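Local atomic coordinates of 6-phosphogluconate dehydrogenase NAD-binding (Dyadobacter fermentans, PDB entry 4GBJ), a protein that is probably an NAD- or NADP-dependent oxidoreductase related to 6-phosphogluconate and 3-hydroxyisobutyrate dehydrogenases. Residues B[21-34]-B[44-58]. Residues are numbered along the deposited sequence; the frame is centred on the assembly and turned at random.
Sequences AEILLEAGYELVVW and LTKLGATVVENAIDA
Leu25 is the main bump from helix 17-26: its forked end drops into the turn that closes helix 42-46, CD1 lying 3.7 Å from Leu47 CB while CD2 reaches Ala49. Gly48, with positive phi in a Schellman motif, puts no side chain there. Next to it Leu44 pushes back the other way, its two methyls spread over neighbouring residues of the helix, CD1 against Ala21 CB and CD2 3.4 Å from Glu22 CG; the extended Glu22 side chain crosses Leu44 at about a right angle. Beyond the turns, 31-34 and 50-51 run as parallel strands. Thr50 grips Leu31 O twice, through its backbone N at 2.9 Å and through OG1, which chi1 of 42° tucks between backbone N and carbonyl carbon. Val33 N bonds Thr50 O, and Val52 N bonds Val33 O. On one face Val32 CG2 nestles against Val52 CG1 and Ala58 CB; on the other, Val33 CG2 meets Val51 CG2 at 3.6 Å. At the far end Ala55 CB sits over the Trp34 five-membered ring, 3.9 Å from its centroid, a CH-pi contact, and Trp34 NE1 makes a bent 3.3 Å bond to Glu53 O, near the ring plane. Leu78 of helix 72-78 touches both Trp34 and Ala55. Helix 17-26 thus packs on the beta-alpha-beta unit 31-34, 42-46, 50-51 at one margin of the Rossmann-type sheet, where strand 31-34 lies between outermost strand 50-51 and strand 8-11.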
loop_
_atom_site.group_PDB
_atom_site.type_symbol
_atom_site.label_atom_id
_atom_site.label_comp_id
_atom_site.label_asym_id
_atom_site.label_seq_id
_atom_site.Cartn_x
_atom_site.Cartn_y
_atom_site.Cartn_z
ATOM N N ALA B 21 -24.212 17.999 -1.111
ATOM C CA ALA B 21 -25.349 18.915 -0.907
ATOM C C ALA B 21 -26.684 18.159 -0.787
ATOM O O ALA B 21 -27.550 18.541 -0.002
ATOM C CB ALA B 21 -25.427 19.915 -2.054
ATOM N N GLU B 22 -26.846 17.077 -1.545
ATOM C CA GLU B 22 -28.076 16.269 -1.464
ATOM C C GLU B 22 -28.277 15.686 -0.043
ATOM O O GLU B 22 -29.387 15.667 0.465
ATOM C CB GLU B 22 -28.042 15.139 -2.499
ATOM C CG GLU B 22 -28.144 15.649 -3.928
ATOM C CD GLU B 22 -28.133 14.598 -5.019
ATOM O OE1 GLU B 22 -27.552 13.512 -4.799
ATOM O OE2 GLU B 22 -28.668 14.882 -6.115
ATOM N N ILE B 23 -27.209 15.224 0.589
ATOM C CA ILE B 23 -27.312 14.684 1.945
ATOM C C ILE B 23 -27.658 15.784 2.966
ATOM O O ILE B 23 -28.409 15.517 3.908
ATOM C CB ILE B 23 -26.011 13.945 2.327
ATOM C CG1 ILE B 23 -25.970 12.598 1.622
ATOM C CG2 ILE B 23 -25.847 13.760 3.832
ATOM C CD1 ILE B 23 -24.586 12.135 1.321
ATOM N N LEU B 24 -27.106 16.997 2.804
ATOM C CA LEU B 24 -27.383 18.064 3.761
ATOM C C LEU B 24 -28.819 18.536 3.601
ATOM O O LEU B 24 -29.459 18.828 4.601
ATOM C CB LEU B 24 -26.363 19.220 3.611
ATOM C CG LEU B 24 -24.907 18.838 3.876
ATOM C CD1 LEU B 24 -23.971 20.063 3.707
ATOM C CD2 LEU B 24 -24.724 18.182 5.257
ATOM N N LEU B 25 -29.358 18.511 2.379
ATOM C CA LEU B 25 -30.766 18.808 2.153
ATOM C C LEU B 25 -31.658 17.714 2.792
ATOM O O LEU B 25 -32.536 18.051 3.591
ATOM C CB LEU B 25 -31.057 18.934 0.661
ATOM C CG LEU B 25 -30.515 20.175 0.019
ATOM C CD1 LEU B 25 -30.499 20.034 -1.503
ATOM C CD2 LEU B 25 -31.309 21.439 0.473
ATOM N N GLU B 26 -31.383 16.420 2.509
ATOM C CA GLU B 26 -32.087 15.287 3.128
ATOM C C GLU B 26 -32.051 15.391 4.654
ATOM O O GLU B 26 -33.039 15.067 5.299
ATOM C CB GLU B 26 -31.434 13.934 2.746
ATOM C CG GLU B 26 -31.657 13.415 1.331
ATOM C CD GLU B 26 -30.789 12.226 0.923
ATOM O OE1 GLU B 26 -29.816 11.895 1.643
ATOM O OE2 GLU B 26 -31.081 11.629 -0.138
ATOM N N ALA B 27 -30.901 15.812 5.242
ATOM C CA ALA B 27 -30.754 15.936 6.704
ATOM C C ALA B 27 -31.460 17.199 7.345
ATOM O O ALA B 27 -31.285 17.445 8.543
ATOM C CB ALA B 27 -29.285 15.935 7.067
ATOM N N GLY B 28 -32.227 17.962 6.568
ATOM C CA GLY B 28 -32.987 19.105 7.072
ATOM C C GLY B 28 -32.334 20.472 7.035
ATOM O O GLY B 28 -32.935 21.436 7.508
ATOM N N TYR B 29 -31.123 20.596 6.458
ATOM C CA TYR B 29 -30.477 21.904 6.340
ATOM C C TYR B 29 -30.969 22.652 5.112
ATOM O O TYR B 29 -31.066 22.073 4.028
ATOM C CB TYR B 29 -28.965 21.767 6.232
ATOM C CG TYR B 29 -28.292 21.243 7.473
ATOM C CD1 TYR B 29 -27.935 22.099 8.507
ATOM C CD2 TYR B 29 -27.929 19.907 7.583
ATOM C CE1 TYR B 29 -27.371 21.616 9.684
ATOM C CE2 TYR B 29 -27.340 19.412 8.744
ATOM C CZ TYR B 29 -27.029 20.277 9.784
ATOM O OH TYR B 29 -26.337 19.847 10.898
ATOM N N GLU B 30 -31.173 23.960 5.258
ATOM C CA GLU B 30 -31.558 24.835 4.149
ATOM C C GLU B 30 -30.271 25.250 3.410
ATOM O O GLU B 30 -29.327 25.696 4.076
ATOM C CB GLU B 30 -32.342 26.040 4.707
ATOM C CG GLU B 30 -32.552 27.225 3.767
ATOM C CD GLU B 30 -33.341 28.371 4.386
ATOM O OE1 GLU B 30 -33.151 28.657 5.593
ATOM O OE2 GLU B 30 -34.144 28.995 3.655
ATOM N N LEU B 31 -30.199 25.046 2.061
ATOM C CA LEU B 31 -29.014 25.409 1.279
ATOM C C LEU B 31 -29.282 26.445 0.214
ATOM O O LEU B 31 -30.229 26.287 -0.553
ATOM C CB LEU B 31 -28.375 24.208 0.524
ATOM C CG LEU B 31 -27.837 22.995 1.277
ATOM C CD1 LEU B 31 -27.016 22.156 0.363
ATOM C CD2 LEU B 31 -27.009 23.377 2.422
ATOM N N VAL B 32 -28.330 27.399 0.054
ATOM C CA VAL B 32 -28.316 28.377 -1.032
ATOM C C VAL B 32 -27.040 28.023 -1.797
ATOM O O VAL B 32 -25.924 28.087 -1.255
ATOM C CB VAL B 32 -28.471 29.860 -0.623
ATOM C CG1 VAL B 32 -27.444 30.303 0.413
ATOM C CG2 VAL B 32 -28.473 30.768 -1.850
ATOM N N VAL B 33 -27.234 27.507 -3.013
ATOM C CA VAL B 33 -26.168 26.913 -3.799
ATOM C C VAL B 33 -25.780 27.754 -4.987
ATOM O O VAL B 33 -26.498 28.655 -5.411
ATOM C CB VAL B 33 -26.502 25.475 -4.221
ATOM C CG1 VAL B 33 -26.913 24.634 -3.013
ATOM C CG2 VAL B 33 -27.572 25.417 -5.322
ATOM N N TRP B 34 -24.589 27.475 -5.478
ATOM C CA TRP B 34 -23.986 28.169 -6.611
ATOM C C TRP B 34 -22.980 27.275 -7.279
ATOM O O TRP B 34 -22.311 26.457 -6.633
ATOM C CB TRP B 34 -23.311 29.464 -6.163
ATOM C CG TRP B 34 -22.580 30.210 -7.245
ATOM C CD1 TRP B 34 -23.062 31.238 -8.001
ATOM C CD2 TRP B 34 -21.206 30.039 -7.631
ATOM N NE1 TRP B 34 -22.086 31.703 -8.853
ATOM C CE2 TRP B 34 -20.930 30.997 -8.635
ATOM C CE3 TRP B 34 -20.183 29.165 -7.231
ATOM C CZ2 TRP B 34 -19.692 31.080 -9.266
ATOM C CZ3 TRP B 34 -18.943 29.270 -7.835
ATOM C CH2 TRP B 34 -18.714 30.203 -8.858
ATOM N N LEU B 44 -30.790 19.882 -7.111
ATOM C CA LEU B 44 -30.816 20.299 -5.700
ATOM C C LEU B 44 -32.019 21.234 -5.400
ATOM O O LEU B 44 -32.533 21.225 -4.270
ATOM C CB LEU B 44 -29.501 20.987 -5.301
ATOM C CG LEU B 44 -28.213 20.241 -5.629
ATOM C CD1 LEU B 44 -27.018 20.965 -5.060
ATOM C CD2 LEU B 44 -28.259 18.813 -5.119
ATOM N N THR B 45 -32.490 22.011 -6.408
ATOM C CA THR B 45 -33.678 22.869 -6.238
ATOM C C THR B 45 -34.936 22.011 -6.008
ATOM O O THR B 45 -35.842 22.440 -5.288
ATOM C CB THR B 45 -33.877 23.827 -7.425
ATOM O OG1 THR B 45 -33.854 23.124 -8.672
ATOM C CG2 THR B 45 -32.828 24.911 -7.461
ATOM N N LYS B 46 -34.951 20.779 -6.548
ATOM C CA LYS B 46 -36.074 19.862 -6.361
ATOM C C LYS B 46 -36.073 19.323 -4.922
ATOM O O LYS B 46 -37.140 19.014 -4.384
ATOM C CB LYS B 46 -36.032 18.686 -7.374
ATOM C CG LYS B 46 -35.622 19.015 -8.829
ATOM C CD LYS B 46 -36.333 20.232 -9.472
ATOM C CE LYS B 46 -37.595 19.846 -10.216
ATOM N NZ LYS B 46 -37.327 19.491 -11.642
ATOM N N LEU B 47 -34.874 19.235 -4.298
ATOM C CA LEU B 47 -34.708 18.736 -2.928
ATOM C C LEU B 47 -34.901 19.825 -1.847
ATOM O O LEU B 47 -34.806 19.487 -0.668
ATOM C CB LEU B 47 -33.327 18.061 -2.758
ATOM C CG LEU B 47 -33.332 16.546 -2.897
ATOM C CD1 LEU B 47 -33.724 16.123 -4.290
ATOM C CD2 LEU B 47 -31.967 15.981 -2.536
ATOM N N GLY B 48 -35.222 21.068 -2.236
ATOM C CA GLY B 48 -35.473 22.167 -1.312
ATOM C C GLY B 48 -34.504 23.337 -1.383
ATOM O O GLY B 48 -34.830 24.420 -0.884
ATOM N N ALA B 49 -33.321 23.162 -2.007
ATOM C CA ALA B 49 -32.313 24.240 -2.084
ATOM C C ALA B 49 -32.744 25.418 -2.947
ATOM O O ALA B 49 -33.572 25.268 -3.830
ATOM C CB ALA B 49 -30.996 23.697 -2.647
ATOM N N THR B 50 -32.105 26.574 -2.730
ATOM C CA THR B 50 -32.300 27.797 -3.521
ATOM C C THR B 50 -30.981 28.036 -4.311
ATOM O O THR B 50 -29.913 27.639 -3.853
ATOM C CB THR B 50 -32.709 28.961 -2.609
ATOM O OG1 THR B 50 -31.924 28.923 -1.412
ATOM C CG2 THR B 50 -34.182 28.901 -2.232
ATOM N N VAL B 51 -31.071 28.628 -5.507
ATOM C CA VAL B 51 -29.925 28.880 -6.380
ATOM C C VAL B 51 -29.735 30.372 -6.554
ATOM O O VAL B 51 -30.722 31.106 -6.582
ATOM C CB VAL B 51 -30.160 28.180 -7.751
ATOM C CG1 VAL B 51 -29.165 28.640 -8.813
ATOM C CG2 VAL B 51 -30.083 26.676 -7.602
ATOM N N VAL B 52 -28.473 30.826 -6.698
ATOM C CA VAL B 52 -28.165 32.232 -6.971
ATOM C C VAL B 52 -27.244 32.305 -8.187
ATOM O O VAL B 52 -26.548 31.352 -8.501
ATOM C CB VAL B 52 -27.586 33.020 -5.766
ATOM C CG1 VAL B 52 -28.625 33.171 -4.657
ATOM C CG2 VAL B 52 -26.307 32.399 -5.231
ATOM N N GLU B 53 -27.266 33.447 -8.871
ATOM C CA GLU B 53 -26.485 33.693 -10.084
ATOM C C GLU B 53 -25.020 34.016 -9.769
ATOM O O GLU B 53 -24.148 33.633 -10.553
ATOM C CB GLU B 53 -27.126 34.853 -10.879
ATOM C CG GLU B 53 -26.629 34.967 -12.310
ATOM C CD GLU B 53 -27.452 35.934 -13.133
ATOM O OE1 GLU B 53 -27.743 37.041 -12.625
ATOM O OE2 GLU B 53 -27.812 35.585 -14.281
ATOM N N ASN B 54 -24.753 34.741 -8.649
ATOM C CA ASN B 54 -23.389 35.118 -8.224
ATOM C C ASN B 54 -23.071 34.565 -6.825
ATOM O O ASN B 54 -23.903 34.644 -5.934
ATOM C CB ASN B 54 -23.232 36.634 -8.238
ATOM C CG ASN B 54 -23.437 37.225 -9.607
ATOM O OD1 ASN B 54 -22.712 36.908 -10.550
ATOM N ND2 ASN B 54 -24.422 38.087 -9.758
ATOM N N ALA B 55 -21.889 33.993 -6.640
ATOM C CA ALA B 55 -21.496 33.385 -5.367
ATOM C C ALA B 55 -21.671 34.308 -4.129
ATOM O O ALA B 55 -22.066 33.822 -3.064
ATOM C CB ALA B 55 -20.056 32.903 -5.436
ATOM N N ILE B 56 -21.417 35.611 -4.260
ATOM C CA ILE B 56 -21.526 36.518 -3.105
ATOM C C ILE B 56 -22.995 36.644 -2.577
ATOM O O ILE B 56 -23.201 36.898 -1.388
ATOM C CB ILE B 56 -20.924 37.905 -3.440
ATOM C CG1 ILE B 56 -20.608 38.685 -2.139
ATOM C CG2 ILE B 56 -21.857 38.701 -4.352
ATOM C CD1 ILE B 56 -19.588 39.754 -2.300
ATOM N N ASP B 57 -23.998 36.470 -3.467
ATOM C CA ASP B 57 -25.418 36.525 -3.115
ATOM C C ASP B 57 -25.832 35.338 -2.232
ATOM O O ASP B 57 -26.877 35.394 -1.598
ATOM C CB ASP B 57 -26.278 36.541 -4.388
ATOM C CG ASP B 57 -26.047 37.715 -5.339
ATOM O OD1 ASP B 57 -25.649 38.815 -4.855
ATOM O OD2 ASP B 57 -26.338 37.561 -6.557
ATOM N N ALA B 58 -25.020 34.267 -2.199
ATOM C CA ALA B 58 -25.250 33.054 -1.410
ATOM C C ALA B 58 -24.773 33.218 0.056
ATOM O O ALA B 58 -25.244 32.496 0.936
ATOM C CB ALA B 58 -24.494 31.893 -2.053
HETATM O O HOH W 1 -33.178 24.858 1.302
#